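Local coordinates for protein probable intron-encoded endonuclease 1 (Wickerhamomyces canadensis, PDB 6X1J) that cleaves DNA at a long recognition sequence as a LAGLIDADG homing endonuclease, serving the homing of an intron in the mitochondrial 21S rRNA gene, at residues K23-K26 and K27-T31; R91-H94 and L95-V99; D207-L210 and F211-V215. All blocks are in the same frame, centred on the assembly; numbering follows the deposited sequence.

Overall arrangement
Interactions 1 and 2 touch the bound DNA target; interaction 3 does not. The helix end and turn at 23-31 reach the phosphates of nucleotides 6 and 7 of chain C, whereas the hairpin tip at 91-99 lies about 40 Å away, centre to centre, reading a base of chain C and holding a phosphate of chain B. Potassium ions, one on Gly46 and Asp148, the other on Asp47 and Asp147, mark the metal centre. In interaction 2 the side chain of Val99 is about 13 Å from a bound potassium ion. In interaction 3 the side chain of Phe211 is about 14 Å from a bound potassium ion. The nearest atom of interaction 3 is about 12 Å from the DNA.

Interaction 1: K23-K26 and K27-T31; sequences KDYK and KQWTT. With nucleotides of chain C.
Tyr25 and Trp29 meet at the C-terminal part of helix 20-26, which runs on through a type I beta turn from Lys26 to Trp29. The backbone is closed by i to i+3 bonds: Gln28 N reaches Tyr25 O at 3.0 Å and Trp29 N reaches Lys26 O at 3.0 Å. Lys26 O also accepts a bond from His109.

Aromatic packing fills one flank. Trp29 turns the edge of its six-membered ring toward a face of Tyr25 in an offset T-shaped pair, planes 60° apart and centroids 4.9 Å apart. At chi1 174° the Tyr25 ring swings away from its own N and reaches Trp29, and its hydroxyl bonds Glu80 O. The Gln28 amide crosses that ring, the amide and ring planes 82° apart, while its OE1 takes a bond from Ile7 N.

Asp24 and Lys27 lie alongside each other, with OD1 and NZ 4.3 Å apart, beyond a salt bridge. Two lysines hold successive phosphates of the DNA backbone, contacts that do not depend on base identity. Lys23, also bonded to Asn18, places NZ 3.2 Å from OP1 of DT6 of chain C; extended Lys26 sets NZ 2.8 Å from OP1 of DA7 of chain C.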
# COMPACT_ATOMS: atom_id res chain seq x y z
N LYS A 23 16.09 -11.16 -18.06
CA LYS A 23 15.64 -12.50 -17.59
C LYS A 23 16.73 -13.11 -16.70
O LYS A 23 16.38 -13.72 -15.66
CB LYS A 23 15.28 -13.44 -18.73
CG LYS A 23 14.40 -12.81 -19.78
CD LYS A 23 13.71 -13.80 -20.66
CE LYS A 23 13.08 -13.07 -21.83
NZ LYS A 23 11.90 -13.78 -22.36
N ASP A 24 18.00 -12.93 -17.07
CA ASP A 24 19.15 -13.43 -16.27
C ASP A 24 19.23 -12.66 -14.95
O ASP A 24 19.50 -13.29 -13.93
CB ASP A 24 20.45 -13.40 -17.09
CG ASP A 24 20.53 -14.49 -18.16
OD1 ASP A 24 19.79 -15.50 -18.05
OD2 ASP A 24 21.35 -14.33 -19.10
N TYR A 25 19.02 -11.33 -14.96
CA TYR A 25 18.98 -10.48 -13.73
C TYR A 25 17.92 -11.00 -12.73
O TYR A 25 18.27 -11.12 -11.52
CB TYR A 25 18.75 -9.00 -14.11
CG TYR A 25 18.54 -8.08 -12.92
CD1 TYR A 25 19.61 -7.62 -12.17
CD2 TYR A 25 17.26 -7.69 -12.54
CE1 TYR A 25 19.42 -6.78 -11.08
CE2 TYR A 25 17.05 -6.85 -11.46
CZ TYR A 25 18.14 -6.40 -10.72
OH TYR A 25 17.93 -5.56 -9.66
N LYS A 26 16.72 -11.36 -13.20
CA LYS A 26 15.57 -11.83 -12.35
C LYS A 26 15.91 -13.04 -11.48
O LYS A 26 15.42 -13.08 -10.34
CB LYS A 26 14.37 -12.18 -13.21
CG LYS A 26 13.76 -10.94 -13.82
CD LYS A 26 12.56 -11.25 -14.64
CE LYS A 26 12.13 -10.01 -15.35
NZ LYS A 26 10.82 -10.18 -16.00
N LYS A 27 16.71 -13.98 -11.98
CA LYS A 27 17.04 -15.23 -11.22
C LYS A 27 17.92 -14.88 -10.02
O LYS A 27 18.18 -15.77 -9.18
CB LYS A 27 17.78 -16.24 -12.09
CG LYS A 27 17.31 -16.42 -13.52
CD LYS A 27 17.99 -17.61 -14.18
CE LYS A 27 17.88 -17.63 -15.69
NZ LYS A 27 16.48 -17.42 -16.12
N GLN A 28 18.38 -13.63 -9.91
CA GLN A 28 19.18 -13.18 -8.73
C GLN A 28 18.22 -13.05 -7.53
O GLN A 28 18.73 -12.82 -6.39
CB GLN A 28 19.96 -11.90 -9.06
CG GLN A 28 21.28 -12.13 -9.80
CD GLN A 28 21.77 -10.98 -10.65
OE1 GLN A 28 22.79 -11.08 -11.33
NE2 GLN A 28 21.03 -9.88 -10.66
N TRP A 29 16.91 -13.18 -7.76
CA TRP A 29 15.83 -13.07 -6.74
C TRP A 29 14.72 -14.08 -7.00
O TRP A 29 14.22 -14.12 -8.14
CB TRP A 29 15.26 -11.63 -6.71
CG TRP A 29 16.25 -10.70 -6.10
CD1 TRP A 29 16.58 -10.59 -4.77
CD2 TRP A 29 17.15 -9.85 -6.82
NE1 TRP A 29 17.60 -9.69 -4.62
CE2 TRP A 29 17.98 -9.24 -5.86
CE3 TRP A 29 17.30 -9.55 -8.18
CZ2 TRP A 29 18.96 -8.31 -6.22
CZ3 TRP A 29 18.28 -8.65 -8.53
CH2 TRP A 29 19.10 -8.05 -7.57
N THR A 30 14.26 -14.74 -5.94
CA THR A 30 13.18 -15.77 -5.96
C THR A 30 12.00 -15.33 -5.06
O THR A 30 10.90 -15.33 -5.56
CB THR A 30 13.78 -17.15 -5.64
OG1 THR A 30 14.33 -17.15 -4.33
CG2 THR A 30 14.91 -17.56 -6.56
N THR A 31 12.19 -14.97 -3.79
CA THR A 31 11.07 -14.59 -2.86
C THR A 31 11.23 -13.16 -2.30
O THR A 31 12.37 -12.69 -2.13
CB THR A 31 10.91 -15.66 -1.76
OG1 THR A 31 12.11 -15.68 -1.00
CG2 THR A 31 10.69 -17.06 -2.31
P DT C 6 8.46 -12.83 -20.73
OP1 DT C 6 9.80 -13.05 -20.11
OP2 DT C 6 7.22 -13.43 -20.16
O5' DT C 6 8.30 -11.26 -20.80
C5' DT C 6 9.44 -10.40 -21.06
C4' DT C 6 8.96 -8.97 -21.16
O4' DT C 6 8.17 -8.75 -22.36
C3' DT C 6 8.08 -8.48 -19.99
O3' DT C 6 8.58 -7.25 -19.49
C2' DT C 6 6.71 -8.31 -20.61
C1' DT C 6 7.09 -7.90 -22.01
N1 DT C 6 6.08 -7.96 -23.08
C2 DT C 6 6.24 -7.05 -24.10
O2 DT C 6 7.16 -6.25 -24.14
N3 DT C 6 5.28 -7.10 -25.07
C4 DT C 6 4.18 -7.94 -25.11
O4 DT C 6 3.39 -7.86 -26.05
C5 DT C 6 4.07 -8.87 -24.01
C7 DT C 6 2.92 -9.82 -23.96
C6 DT C 6 5.02 -8.83 -23.06
P DA C 7 9.10 -7.19 -17.97
OP1 DA C 7 10.23 -8.13 -17.79
OP2 DA C 7 7.87 -7.34 -17.09
O5' DA C 7 9.66 -5.71 -17.89
C5' DA C 7 11.01 -5.38 -18.28
C4' DA C 7 11.02 -3.99 -18.87
O4' DA C 7 10.15 -3.96 -20.02
C3' DA C 7 10.53 -2.88 -17.94
O3' DA C 7 11.50 -1.80 -17.92
C2' DA C 7 9.11 -2.61 -18.43
C1' DA C 7 9.17 -2.94 -19.92
N9 DA C 7 7.93 -3.49 -20.46
C8 DA C 7 7.20 -4.50 -19.89
N7 DA C 7 6.12 -4.82 -20.56
C5 DA C 7 6.15 -3.97 -21.65
C6 DA C 7 5.29 -3.83 -22.76
N6 DA C 7 4.20 -4.56 -22.93
N1 DA C 7 5.59 -2.88 -23.68
C2 DA C 7 6.70 -2.15 -23.50
N3 DA C 7 7.60 -2.21 -22.51
C4 DA C 7 7.26 -3.15 -21.61

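Interaction 2: R91-H94 and L95-V99; sequences RKNH and LGNKV. With nucleotides of chain B; nucleotides of chain C.
OP2 of DT12 of chain B is gripped by two amides at the tip of the beta hairpin formed by strands 87-92 and 98-105: Asn93 ND2 at 2.9 Å and Asn97 ND2 at 3.0 Å, both nearly straight. The other end of the Asn93 amide works inward. Its OD1 takes Asn97 N at 3.2 Å, from above the carbonyl plane, and a weak bond from Leu95 N, so one side chain ties the loop to the DNA backbone. Its CG sits between backbone N and carbonyl carbon (chi1 67°), which folds the amide back over the type I turn Asn93-Gly96.

Below the turn Arg91 and Val99 form an antiparallel hydrogen-bonded pair, and Lys92 with Lys98 the non-hydrogen-bonded pair next to it. Val99 CG2 lies 3.7 Å from C5' of DT12 of chain B. The Leu95 and His94 side chains run side by side, CD1 near NE2.

Arg91 makes a base-specific contact, the paired recognition of guanine familiar from the major groove. Its bent chain brings a face of the guanidinium over C5 of DT11 of chain C, while its edge meets DG12 of the same strand: NH1 to O6 at 3.2 Å and NH2 to N7 at 3.1 Å, each at 161°.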
# COMPACT_ATOMS: atom_id res chain seq x y z
N ARG A 91 -1.83 15.22 -16.27
CA ARG A 91 -3.08 14.91 -17.01
C ARG A 91 -3.97 16.15 -16.93
O ARG A 91 -3.89 16.87 -15.91
CB ARG A 91 -3.77 13.69 -16.39
CG ARG A 91 -2.86 12.61 -15.82
CD ARG A 91 -2.69 11.33 -16.63
NE ARG A 91 -3.90 10.83 -17.30
CZ ARG A 91 -4.68 9.82 -16.90
NH1 ARG A 91 -4.45 9.18 -15.77
NH2 ARG A 91 -5.71 9.47 -17.65
N LYS A 92 -4.77 16.38 -17.98
CA LYS A 92 -5.90 17.33 -18.01
C LYS A 92 -7.13 16.49 -17.65
O LYS A 92 -7.12 15.32 -18.05
CB LYS A 92 -5.96 17.95 -19.42
CG LYS A 92 -6.75 19.24 -19.58
CD LYS A 92 -7.47 19.31 -20.93
CE LYS A 92 -8.00 20.68 -21.30
NZ LYS A 92 -7.01 21.47 -22.07
N ASN A 93 -8.11 17.03 -16.89
CA ASN A 93 -9.35 16.30 -16.44
C ASN A 93 -10.60 17.02 -16.99
O ASN A 93 -10.44 18.11 -17.50
CB ASN A 93 -9.36 16.12 -14.91
CG ASN A 93 -9.52 17.42 -14.14
OD1 ASN A 93 -9.87 18.45 -14.73
ND2 ASN A 93 -9.29 17.37 -12.83
N HIS A 94 -11.80 16.44 -16.86
CA HIS A 94 -13.04 16.96 -17.52
C HIS A 94 -13.27 18.43 -17.13
O HIS A 94 -13.94 19.15 -17.90
CB HIS A 94 -14.25 16.05 -17.23
CG HIS A 94 -14.75 16.06 -15.82
ND1 HIS A 94 -14.22 15.24 -14.83
CD2 HIS A 94 -15.76 16.75 -15.23
CE1 HIS A 94 -14.85 15.46 -13.70
NE2 HIS A 94 -15.80 16.38 -13.91
N LEU A 95 -12.73 18.85 -15.99
CA LEU A 95 -12.83 20.24 -15.46
C LEU A 95 -11.83 21.14 -16.19
O LEU A 95 -11.93 22.37 -16.03
CB LEU A 95 -12.57 20.22 -13.95
CG LEU A 95 -13.79 20.28 -13.02
CD1 LEU A 95 -14.95 19.45 -13.54
CD2 LEU A 95 -13.42 19.86 -11.61
N GLY A 96 -10.85 20.55 -16.89
CA GLY A 96 -9.80 21.25 -17.66
C GLY A 96 -8.57 21.65 -16.85
O GLY A 96 -7.75 22.44 -17.37
N ASN A 97 -8.43 21.12 -15.63
CA ASN A 97 -7.28 21.41 -14.71
C ASN A 97 -6.18 20.36 -14.91
O ASN A 97 -6.49 19.17 -15.24
CB ASN A 97 -7.72 21.48 -13.25
CG ASN A 97 -8.84 22.48 -13.03
OD1 ASN A 97 -8.71 23.62 -13.45
ND2 ASN A 97 -9.95 22.05 -12.45
N LYS A 98 -4.94 20.81 -14.75
CA LYS A 98 -3.75 19.95 -14.90
C LYS A 98 -3.61 19.21 -13.58
O LYS A 98 -3.73 19.89 -12.57
CB LYS A 98 -2.51 20.78 -15.23
CG LYS A 98 -2.59 21.48 -16.57
CD LYS A 98 -1.26 21.90 -17.13
CE LYS A 98 -1.40 22.44 -18.54
NZ LYS A 98 -0.32 23.40 -18.85
N VAL A 99 -3.40 17.89 -13.60
CA VAL A 99 -3.17 17.08 -12.38
C VAL A 99 -1.79 16.43 -12.47
O VAL A 99 -1.51 15.81 -13.50
CB VAL A 99 -4.25 16.01 -12.18
CG1 VAL A 99 -4.09 15.38 -10.81
CG2 VAL A 99 -5.66 16.55 -12.42
P DT B 12 -9.01 19.15 -9.73
OP1 DT B 12 -7.74 19.88 -9.48
OP2 DT B 12 -9.87 19.48 -10.94
O5' DT B 12 -8.66 17.60 -9.81
C5' DT B 12 -7.45 17.12 -9.25
C4' DT B 12 -7.61 16.77 -7.79
O4' DT B 12 -8.88 16.12 -7.55
C3' DT B 12 -6.56 15.77 -7.37
O3' DT B 12 -6.28 16.09 -6.02
C2' DT B 12 -7.26 14.43 -7.61
C1' DT B 12 -8.70 14.74 -7.27
N1 DT B 12 -9.73 14.02 -8.04
C2 DT B 12 -10.25 12.81 -7.60
O2 DT B 12 -9.84 12.22 -6.60
N3 DT B 12 -11.27 12.32 -8.37
C4 DT B 12 -11.81 12.88 -9.52
O4 DT B 12 -12.71 12.31 -10.12
C5 DT B 12 -11.21 14.13 -9.92
C7 DT B 12 -11.73 14.81 -11.15
C6 DT B 12 -10.23 14.63 -9.17
P DT C 11 -3.01 8.73 -24.79
OP1 DT C 11 -3.33 9.09 -26.21
OP2 DT C 11 -2.55 9.79 -23.85
O5' DT C 11 -4.27 8.00 -24.14
C5' DT C 11 -4.74 6.74 -24.64
C4' DT C 11 -5.95 6.27 -23.87
O4' DT C 11 -5.53 5.65 -22.64
C3' DT C 11 -6.96 7.34 -23.47
O3' DT C 11 -8.21 6.66 -23.56
C2' DT C 11 -6.60 7.63 -22.03
C1' DT C 11 -6.19 6.25 -21.54
N1 DT C 11 -5.26 6.21 -20.40
C2 DT C 11 -5.48 5.30 -19.40
O2 DT C 11 -6.44 4.53 -19.39
N3 DT C 11 -4.56 5.32 -18.39
C4 DT C 11 -3.46 6.15 -18.28
O4 DT C 11 -2.71 6.04 -17.31
C5 DT C 11 -3.28 7.08 -19.37
C7 DT C 11 -2.11 8.00 -19.34
C6 DT C 11 -4.17 7.06 -20.37
P DG C 12 -9.58 7.34 -23.13
OP1 DG C 12 -10.61 6.97 -24.13
OP2 DG C 12 -9.29 8.77 -22.84
O5' DG C 12 -9.97 6.56 -21.79
C5' DG C 12 -10.17 5.14 -21.79
C4' DG C 12 -10.99 4.70 -20.60
O4' DG C 12 -10.15 4.55 -19.43
C3' DG C 12 -12.13 5.62 -20.18
O3' DG C 12 -13.21 4.75 -19.85
C2' DG C 12 -11.54 6.38 -19.00
C1' DG C 12 -10.61 5.36 -18.35
N9 DG C 12 -9.41 5.87 -17.68
C8 DG C 12 -8.53 6.79 -18.20
N7 DG C 12 -7.49 6.99 -17.44
C5 DG C 12 -7.67 6.11 -16.38
C6 DG C 12 -6.85 5.87 -15.24
O6 DG C 12 -5.78 6.41 -14.93
N1 DG C 12 -7.41 4.90 -14.41
C2 DG C 12 -8.59 4.25 -14.64
N2 DG C 12 -8.95 3.34 -13.72
N3 DG C 12 -9.36 4.46 -15.71
C4 DG C 12 -8.83 5.38 -16.53

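Interaction 3: D207-L210 and F211-V215; sequences DYEL and FYNLV
Tyr208 and Tyr212, one helical turn apart on helix 208-215, send their rings off the same flank, side by side and pointing the same way. They make an oblique pair, planes inclined at 33° and centroids 5.8 Å apart. The touching falls to the outer part of Tyr208: its OH lies 3.5 Å from Tyr212 CD1, and Tyr212 CB sits above one face of the Tyr208 ring, near the rim. Both side chains hold CG anti to the backbone N (chi1 -179° and -178°), which makes the rings leave the helix nearly alike.

Leu210 and Leu214, another i to i+4 pair, cross at a slant, with Leu210 CD1 4.1 Å from Leu214 CG. Phe211 takes another direction, and Val215 CG1 lies over one of its faces. In the LAGLIDADG fold this pair packs on helix 138-148, which carries the potassium-binding Asp147 and Asp148: the Phe211 ring meets Phe145 edge-to-face, and Val215 packs on Leu141 and Ala142. Tyr208 and Phe211 both reach Leu163 of strand 163-165. The polar ends look outward from the contact, the Tyr208 hydroxyl bonding Leu227 O and Asp207 OD2 bonding Asn189 N.

Regular alpha-helical bonds set the spacing, among them Phe211 N to Asp207 O at 2.9 Å and Tyr212 N to Tyr208 O at 3.0 Å. The contact is thus chiefly apolar side-chain packing on a hydrogen-bonded helical backbone: side chains of 207-210 and 211-215 meet by shape, with little directional bonding between them.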
# COMPACT_ATOMS: atom_id res chain seq x y z
N ASP A 207 -8.13 4.90 21.22
CA ASP A 207 -7.10 4.00 20.61
C ASP A 207 -5.88 4.79 20.11
O ASP A 207 -4.89 4.15 19.68
CB ASP A 207 -7.65 3.17 19.45
CG ASP A 207 -8.43 1.96 19.92
OD1 ASP A 207 -8.27 1.62 21.12
OD2 ASP A 207 -9.18 1.40 19.10
N TYR A 208 -5.88 6.12 20.19
CA TYR A 208 -4.82 6.94 19.52
C TYR A 208 -3.42 6.60 20.02
O TYR A 208 -2.58 6.39 19.16
CB TYR A 208 -4.99 8.45 19.69
CG TYR A 208 -3.90 9.21 18.97
CD1 TYR A 208 -3.95 9.38 17.60
CD2 TYR A 208 -2.80 9.70 19.64
CE1 TYR A 208 -2.95 10.06 16.92
CE2 TYR A 208 -1.79 10.38 18.98
CZ TYR A 208 -1.87 10.57 17.61
OH TYR A 208 -0.87 11.23 16.92
N GLU A 209 -3.16 6.57 21.33
CA GLU A 209 -1.80 6.32 21.88
C GLU A 209 -1.33 4.93 21.43
O GLU A 209 -0.19 4.85 20.95
CB GLU A 209 -1.72 6.52 23.40
CG GLU A 209 -1.56 7.99 23.84
CD GLU A 209 -0.53 8.86 23.12
OE1 GLU A 209 0.69 8.55 23.18
OE2 GLU A 209 -0.94 9.88 22.50
N LEU A 210 -2.22 3.94 21.42
CA LEU A 210 -1.90 2.54 21.04
C LEU A 210 -1.50 2.53 19.56
O LEU A 210 -0.40 2.02 19.26
CB LEU A 210 -3.11 1.62 21.29
CG LEU A 210 -3.02 0.20 20.72
CD1 LEU A 210 -1.79 -0.51 21.24
CD2 LEU A 210 -4.26 -0.61 21.07
N PHE A 211 -2.35 3.08 18.70
CA PHE A 211 -2.17 3.03 17.23
C PHE A 211 -0.85 3.72 16.88
O PHE A 211 0.06 3.13 16.29
CB PHE A 211 -3.34 3.68 16.51
CG PHE A 211 -3.34 3.46 15.03
CD1 PHE A 211 -3.79 2.26 14.50
CD2 PHE A 211 -2.89 4.43 14.17
CE1 PHE A 211 -3.83 2.06 13.12
CE2 PHE A 211 -2.91 4.22 12.79
CZ PHE A 211 -3.41 3.05 12.27
N TYR A 212 -0.68 4.92 17.42
CA TYR A 212 0.56 5.70 17.23
C TYR A 212 1.75 4.80 17.56
O TYR A 212 2.65 4.73 16.75
CB TYR A 212 0.54 6.96 18.09
CG TYR A 212 1.73 7.89 17.96
CD1 TYR A 212 1.75 8.91 17.02
CD2 TYR A 212 2.81 7.79 18.83
CE1 TYR A 212 2.82 9.79 16.94
CE2 TYR A 212 3.89 8.64 18.75
CZ TYR A 212 3.91 9.64 17.79
OH TYR A 212 4.97 10.49 17.72
N ASN A 213 1.77 4.19 18.73
CA ASN A 213 2.97 3.46 19.24
C ASN A 213 3.22 2.21 18.41
O ASN A 213 4.39 1.73 18.45
CB ASN A 213 2.88 3.12 20.73
CG ASN A 213 3.15 4.33 21.61
OD1 ASN A 213 4.07 5.07 21.34
ND2 ASN A 213 2.32 4.56 22.62
N LEU A 214 2.19 1.69 17.72
CA LEU A 214 2.33 0.54 16.78
C LEU A 214 2.92 1.01 15.46
O LEU A 214 3.78 0.28 14.93
CB LEU A 214 0.97 -0.12 16.47
CG LEU A 214 0.21 -0.76 17.63
CD1 LEU A 214 -1.15 -1.21 17.13
CD2 LEU A 214 0.98 -1.93 18.24
N VAL A 215 2.40 2.09 14.89
CA VAL A 215 2.73 2.45 13.48
C VAL A 215 3.78 3.58 13.41
O VAL A 215 4.48 3.62 12.39
CB VAL A 215 1.50 2.78 12.62
CG1 VAL A 215 0.40 1.75 12.81
CG2 VAL A 215 0.95 4.18 12.83